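Shikimate dehydrogenase (NADP(+)) (Thermus thermophilus, PDB 2D5C) catalyses the reversible NADPH-linked reduction of 3-dehydroshikimate to shikimate, a step in the chorismate pathway to the aromatic amino acids. Local coordinates at residues S189-V203 / R213-T227. Numbering follows the deposited sequence.
Sequences SPLPAELFPEEGAAV and RFLREAKAKGLKVQT. With SO4 (sulfate ion), chain C; SO4 (sulfate ion), chain D.
Lys224 N donates to Gly200 O, Lys224 O accepts Ala202 N (2.8 Å), and Ala202 O takes Gln226 N: alternating bonds that pair the outermost strand 224-226 in parallel with strand 201-204 of the NADP-binding Rossmann domain, closing a beta-alpha-beta unit through helix 213-220. Gln226 lies beside Val203, its NE2 held by Ala107 O of helix 100-110. Ala202 is small enough for its CB to sit 3.6 Å from Ala218 CB, letting the helix lie close on the sheet, while Phe196 CZ packs obliquely against Phe214 CD1.

Lys221 serves the loop before the strand. With CG anti to the backbone N (chi1 -167°) and bends at chi2 and chi3, its chain passes Phe196 CB and brings NZ to Ala193 O (3.2 Å), from above the carbonyl plane; Phe196 N reaches that oxygen from the opposite face. A methionine in its place would probably leave Ala193 O without its second donor. Glu217 OE1 lies 2.9 Å from Ser189 OG, whose proton could instead serve Leu191 O. Waters link Glu198 O to Lys221 O and Gly222 O at the Schellman turn. Backbone polarity is thus met within the sheet by backbone, and along the loop by backbone, Lys221, water and a sulfate probably from the crystallisation liquor.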
loop_
_atom_site.group_PDB
_atom_site.type_symbol
_atom_site.label_atom_id
_atom_site.label_comp_id
_atom_site.label_asym_id
_atom_site.label_seq_id
_atom_site.Cartn_x
_atom_site.Cartn_y
_atom_site.Cartn_z
ATOM N N SER A 189 -14.619 14.049 -34.071
ATOM C CA SER A 189 -13.862 12.804 -34.092
ATOM C C SER A 189 -12.412 13.161 -34.395
ATOM O O SER A 189 -12.133 14.045 -35.213
ATOM C CB SER A 189 -14.409 11.865 -35.176
ATOM O OG SER A 189 -13.504 10.798 -35.429
ATOM N N PRO A 190 -11.462 12.464 -33.751
ATOM C CA PRO A 190 -10.036 12.728 -33.960
ATOM C C PRO A 190 -9.515 12.301 -35.320
ATOM O O PRO A 190 -8.424 12.713 -35.739
ATOM C CB PRO A 190 -9.376 11.947 -32.821
ATOM C CG PRO A 190 -10.305 10.743 -32.690
ATOM C CD PRO A 190 -11.670 11.395 -32.758
ATOM N N LEU A 191 -10.318 11.514 -36.032
ATOM C CA LEU A 191 -9.898 10.993 -37.321
ATOM C C LEU A 191 -10.935 11.171 -38.435
ATOM O O LEU A 191 -12.086 10.801 -38.264
ATOM C CB LEU A 191 -9.593 9.497 -37.140
ATOM C CG LEU A 191 -8.839 8.717 -38.207
ATOM C CD1 LEU A 191 -7.371 9.081 -38.146
ATOM C CD2 LEU A 191 -9.003 7.226 -37.963
ATOM N N PRO A 192 -10.537 11.758 -39.579
ATOM C CA PRO A 192 -11.473 11.938 -40.699
ATOM C C PRO A 192 -11.924 10.529 -41.099
ATOM O O PRO A 192 -11.108 9.614 -41.102
ATOM C CB PRO A 192 -10.594 12.549 -41.792
ATOM C CG PRO A 192 -9.543 13.281 -41.022
ATOM C CD PRO A 192 -9.217 12.327 -39.901
ATOM N N ALA A 193 -13.204 10.358 -41.433
ATOM C CA ALA A 193 -13.750 9.050 -41.816
ATOM C C ALA A 193 -12.929 8.281 -42.857
ATOM O O ALA A 193 -12.775 7.054 -42.756
ATOM C CB ALA A 193 -15.190 9.219 -42.316
ATOM N N GLU A 194 -12.403 8.990 -43.852
ATOM C CA GLU A 194 -11.609 8.359 -44.906
ATOM C C GLU A 194 -10.240 7.837 -44.461
ATOM O O GLU A 194 -9.544 7.191 -45.253
ATOM C CB GLU A 194 -11.416 9.323 -46.085
ATOM C CG GLU A 194 -10.723 10.640 -45.733
ATOM C CD GLU A 194 -10.304 11.431 -46.971
ATOM O OE1 GLU A 194 -10.922 11.238 -48.043
ATOM O OE2 GLU A 194 -9.364 12.252 -46.874
ATOM N N LEU A 195 -9.840 8.115 -43.217
ATOM C CA LEU A 195 -8.542 7.634 -42.737
ATOM C C LEU A 195 -8.662 6.354 -41.909
ATOM O O LEU A 195 -7.656 5.784 -41.470
ATOM C CB LEU A 195 -7.819 8.722 -41.933
ATOM C CG LEU A 195 -7.404 9.964 -42.738
ATOM C CD1 LEU A 195 -6.513 10.860 -41.873
ATOM C CD2 LEU A 195 -6.666 9.551 -43.999
ATOM N N PHE A 196 -9.891 5.897 -41.696
ATOM C CA PHE A 196 -10.094 4.654 -40.951
ATOM C C PHE A 196 -9.677 3.459 -41.810
ATOM O O PHE A 196 -9.782 3.507 -43.040
ATOM C CB PHE A 196 -11.573 4.444 -40.585
ATOM C CG PHE A 196 -12.044 5.243 -39.389
ATOM C CD1 PHE A 196 -12.290 6.609 -39.495
ATOM C CD2 PHE A 196 -12.254 4.622 -38.160
ATOM C CE1 PHE A 196 -12.740 7.345 -38.395
ATOM C CE2 PHE A 196 -12.706 5.350 -37.046
ATOM C CZ PHE A 196 -12.949 6.710 -37.166
ATOM N N PRO A 197 -9.186 2.375 -41.178
ATOM C CA PRO A 197 -8.788 1.188 -41.943
ATOM C C PRO A 197 -10.085 0.462 -42.350
ATOM O O PRO A 197 -11.108 0.641 -41.691
ATOM C CB PRO A 197 -7.973 0.398 -40.931
ATOM C CG PRO A 197 -8.729 0.654 -39.639
ATOM C CD PRO A 197 -8.901 2.188 -39.744
ATOM N N GLU A 198 -10.061 -0.319 -43.437
ATOM C CA GLU A 198 -11.274 -1.028 -43.883
ATOM C C GLU A 198 -11.477 -2.338 -43.100
ATOM O O GLU A 198 -12.486 -3.029 -43.267
ATOM C CB GLU A 198 -11.237 -1.318 -45.398
ATOM C CG GLU A 198 -11.127 -0.115 -46.356
ATOM C CD GLU A 198 -12.398 0.716 -46.487
ATOM O OE1 GLU A 198 -13.529 0.163 -46.447
ATOM O OE2 GLU A 198 -12.230 1.942 -46.662
ATOM N N GLU A 199 -10.509 -2.679 -42.250
ATOM C CA GLU A 199 -10.609 -3.883 -41.425
ATOM C C GLU A 199 -9.796 -3.766 -40.138
ATOM O O GLU A 199 -8.767 -3.094 -40.098
ATOM C CB GLU A 199 -10.140 -5.119 -42.199
ATOM C CG GLU A 199 -8.627 -5.247 -42.308
ATOM C CD GLU A 199 -8.187 -6.642 -42.731
ATOM O OE1 GLU A 199 -8.135 -6.909 -43.946
ATOM O OE2 GLU A 199 -7.894 -7.474 -41.843
ATOM N N GLY A 200 -10.267 -4.427 -39.088
ATOM C CA GLY A 200 -9.580 -4.385 -37.814
ATOM C C GLY A 200 -10.504 -4.060 -36.653
ATOM O O GLY A 200 -11.683 -4.417 -36.675
ATOM N N ALA A 201 -9.967 -3.382 -35.635
ATOM C CA ALA A 201 -10.741 -3.022 -34.453
ATOM C C ALA A 201 -10.441 -1.589 -33.973
ATOM O O ALA A 201 -9.395 -1.014 -34.300
ATOM C CB ALA A 201 -10.461 -4.019 -33.317
ATOM N N ALA A 202 -11.372 -1.021 -33.212
ATOM C CA ALA A 202 -11.214 0.330 -32.676
ATOM C C ALA A 202 -11.721 0.389 -31.242
ATOM O O ALA A 202 -12.722 -0.244 -30.892
ATOM C CB ALA A 202 -11.968 1.341 -33.540
ATOM N N VAL A 203 -11.010 1.139 -30.407
ATOM C CA VAL A 203 -11.379 1.297 -29.006
ATOM C C VAL A 203 -11.331 2.776 -28.670
ATOM O O VAL A 203 -10.413 3.475 -29.104
ATOM C CB VAL A 203 -10.392 0.545 -28.083
ATOM C CG1 VAL A 203 -10.816 0.701 -26.631
ATOM C CG2 VAL A 203 -10.337 -0.941 -28.484
ATOM N N ARG A 213 -18.692 9.711 -31.899
ATOM C CA ARG A 213 -18.676 9.778 -33.346
ATOM C C ARG A 213 -17.613 8.797 -33.860
ATOM O O ARG A 213 -17.870 8.029 -34.778
ATOM C CB ARG A 213 -18.371 11.195 -33.829
ATOM C CG ARG A 213 -18.446 11.299 -35.335
ATOM C CD ARG A 213 -18.294 12.716 -35.880
ATOM N NE ARG A 213 -18.238 12.642 -37.338
ATOM C CZ ARG A 213 -17.608 13.501 -38.128
ATOM N NH1 ARG A 213 -16.967 14.548 -37.619
ATOM N NH2 ARG A 213 -17.586 13.281 -39.434
ATOM N N PHE A 214 -16.428 8.818 -33.245
ATOM C CA PHE A 214 -15.323 7.917 -33.611
ATOM C C PHE A 214 -15.766 6.439 -33.634
ATOM O O PHE A 214 -15.482 5.699 -34.587
ATOM C CB PHE A 214 -14.181 8.103 -32.594
ATOM C CG PHE A 214 -13.034 7.128 -32.741
ATOM C CD1 PHE A 214 -11.995 7.379 -33.631
ATOM C CD2 PHE A 214 -12.963 6.001 -31.937
ATOM C CE1 PHE A 214 -10.892 6.520 -33.708
ATOM C CE2 PHE A 214 -11.860 5.128 -32.006
ATOM C CZ PHE A 214 -10.824 5.394 -32.892
ATOM N N LEU A 215 -16.443 6.001 -32.582
ATOM C CA LEU A 215 -16.872 4.606 -32.520
ATOM C C LEU A 215 -17.955 4.292 -33.537
ATOM O O LEU A 215 -17.968 3.211 -34.116
ATOM C CB LEU A 215 -17.373 4.238 -31.120
ATOM C CG LEU A 215 -16.288 4.013 -30.056
ATOM C CD1 LEU A 215 -16.958 3.744 -28.719
ATOM C CD2 LEU A 215 -15.391 2.837 -30.452
ATOM N N ARG A 216 -18.872 5.231 -33.742
ATOM C CA ARG A 216 -19.931 5.017 -34.719
ATOM C C ARG A 216 -19.319 4.937 -36.114
ATOM O O ARG A 216 -19.757 4.150 -36.946
ATOM C CB ARG A 216 -20.969 6.144 -34.635
ATOM C CG ARG A 216 -21.840 6.085 -33.383
ATOM C CD ARG A 216 -22.610 7.393 -33.179
ATOM N NE ARG A 216 -23.496 7.375 -32.017
ATOM C CZ ARG A 216 -24.730 6.863 -32.019
ATOM N NH1 ARG A 216 -25.226 6.318 -33.121
ATOM N NH2 ARG A 216 -25.481 6.917 -30.926
ATOM N N GLU A 217 -18.295 5.744 -36.373
ATOM C CA GLU A 217 -17.634 5.711 -37.672
ATOM C C GLU A 217 -16.924 4.375 -37.847
ATOM O O GLU A 217 -16.978 3.759 -38.915
ATOM C CB GLU A 217 -16.599 6.831 -37.778
ATOM C CG GLU A 217 -17.206 8.197 -37.966
ATOM C CD GLU A 217 -16.158 9.296 -37.886
ATOM O OE1 GLU A 217 -15.313 9.219 -36.976
ATOM O OE2 GLU A 217 -16.182 10.224 -38.720
ATOM N N ALA A 218 -16.241 3.943 -36.793
ATOM C CA ALA A 218 -15.501 2.687 -36.845
ATOM C C ALA A 218 -16.450 1.508 -37.067
ATOM O O ALA A 218 -16.178 0.628 -37.889
ATOM C CB ALA A 218 -14.710 2.490 -35.553
ATOM N N LYS A 219 -17.559 1.485 -36.339
ATOM C CA LYS A 219 -18.494 0.381 -36.502
ATOM C C LYS A 219 -19.067 0.366 -37.926
ATOM O O LYS A 219 -19.119 -0.682 -38.571
ATOM C CB LYS A 219 -19.606 0.477 -35.455
ATOM C CG LYS A 219 -20.578 -0.678 -35.477
ATOM C CD LYS A 219 -21.318 -0.805 -34.147
ATOM C CE LYS A 219 -22.124 0.437 -33.821
ATOM N NZ LYS A 219 -22.816 0.307 -32.507
ATOM N N ALA A 220 -19.466 1.531 -38.430
ATOM C CA ALA A 220 -20.016 1.616 -39.788
ATOM C C ALA A 220 -19.003 1.266 -40.880
ATOM O O ALA A 220 -19.383 0.872 -42.002
ATOM C CB ALA A 220 -20.571 3.025 -40.033
ATOM N N LYS A 221 -17.720 1.409 -40.549
ATOM C CA LYS A 221 -16.620 1.140 -41.470
ATOM C C LYS A 221 -16.296 -0.345 -41.581
ATOM O O LYS A 221 -15.530 -0.758 -42.448
ATOM C CB LYS A 221 -15.359 1.874 -41.006
ATOM C CG LYS A 221 -14.241 1.921 -42.030
ATOM C CD LYS A 221 -14.570 2.902 -43.145
ATOM C CE LYS A 221 -14.763 4.307 -42.588
ATOM N NZ LYS A 221 -15.244 5.271 -43.613
ATOM N N GLY A 222 -16.867 -1.144 -40.693
ATOM C CA GLY A 222 -16.598 -2.566 -40.725
ATOM C C GLY A 222 -15.490 -2.967 -39.774
ATOM O O GLY A 222 -14.753 -3.915 -40.053
ATOM N N LEU A 223 -15.354 -2.239 -38.664
ATOM C CA LEU A 223 -14.344 -2.550 -37.660
ATOM C C LEU A 223 -15.026 -3.067 -36.405
ATOM O O LEU A 223 -16.154 -2.680 -36.094
ATOM C CB LEU A 223 -13.518 -1.301 -37.281
ATOM C CG LEU A 223 -12.815 -0.528 -38.398
ATOM C CD1 LEU A 223 -11.970 0.567 -37.751
ATOM C CD2 LEU A 223 -11.948 -1.441 -39.235
ATOM N N LYS A 224 -14.341 -3.944 -35.676
ATOM C CA LYS A 224 -14.875 -4.466 -34.427
ATOM C C LYS A 224 -14.633 -3.327 -33.428
ATOM O O LYS A 224 -13.584 -2.688 -33.480
ATOM C CB LYS A 224 -14.095 -5.720 -34.007
ATOM C CG LYS A 224 -14.724 -6.473 -32.848
ATOM C CD LYS A 224 -13.894 -7.697 -32.472
ATOM C CE LYS A 224 -14.533 -8.472 -31.329
ATOM N NZ LYS A 224 -15.894 -8.959 -31.683
ATOM N N VAL A 225 -15.576 -3.065 -32.529
ATOM C CA VAL A 225 -15.387 -1.950 -31.598
ATOM C C VAL A 225 -15.625 -2.246 -30.128
ATOM O O VAL A 225 -16.304 -3.205 -29.767
ATOM C CB VAL A 225 -16.308 -0.735 -31.957
ATOM C CG1 VAL A 225 -16.007 -0.228 -33.356
ATOM C CG2 VAL A 225 -17.778 -1.127 -31.817
ATOM N N GLN A 226 -15.049 -1.400 -29.279
ATOM C CA GLN A 226 -15.233 -1.508 -27.839
ATOM C C GLN A 226 -15.318 -0.105 -27.258
ATOM O O GLN A 226 -14.521 0.762 -27.606
ATOM C CB GLN A 226 -14.077 -2.259 -27.176
ATOM C CG GLN A 226 -14.304 -2.449 -25.679
ATOM C CD GLN A 226 -13.204 -3.244 -25.012
ATOM O OE1 GLN A 226 -12.051 -2.811 -24.960
ATOM N NE2 GLN A 226 -13.554 -4.421 -24.500
ATOM N N THR A 227 -16.292 0.121 -26.383
ATOM C CA THR A 227 -16.464 1.427 -25.756
ATOM C C THR A 227 -15.418 1.578 -24.660
ATOM O O THR A 227 -14.625 0.669 -24.429
ATOM C CB THR A 227 -17.847 1.582 -25.103
ATOM O OG1 THR A 227 -17.940 0.685 -23.993
ATOM C CG2 THR A 227 -18.966 1.277 -26.115
HETATM S S SO4 C . -14.810 13.989 -41.670
HETATM O O1 SO4 C . -14.980 12.376 -41.583
HETATM O O2 SO4 C . -13.756 14.199 -42.634
HETATM O O3 SO4 C . -15.945 14.540 -42.026
HETATM O O4 SO4 C . -14.330 14.338 -40.362
HETATM S S SO4 D . -18.987 -2.673 -25.193
HETATM O O1 SO4 D . -19.280 -1.771 -23.874
HETATM O O2 SO4 D . -18.814 -4.021 -24.694
HETATM O O3 SO4 D . -19.981 -2.567 -26.040
HETATM O O4 SO4 D . -17.717 -2.174 -25.656
HETATM O O HOH W 1 -14.448 12.032 -38.377
HETATM O O HOH W 2 -14.362 -4.636 -42.823
HETATM O O HOH W 3 -15.480 -3.192 -44.088
#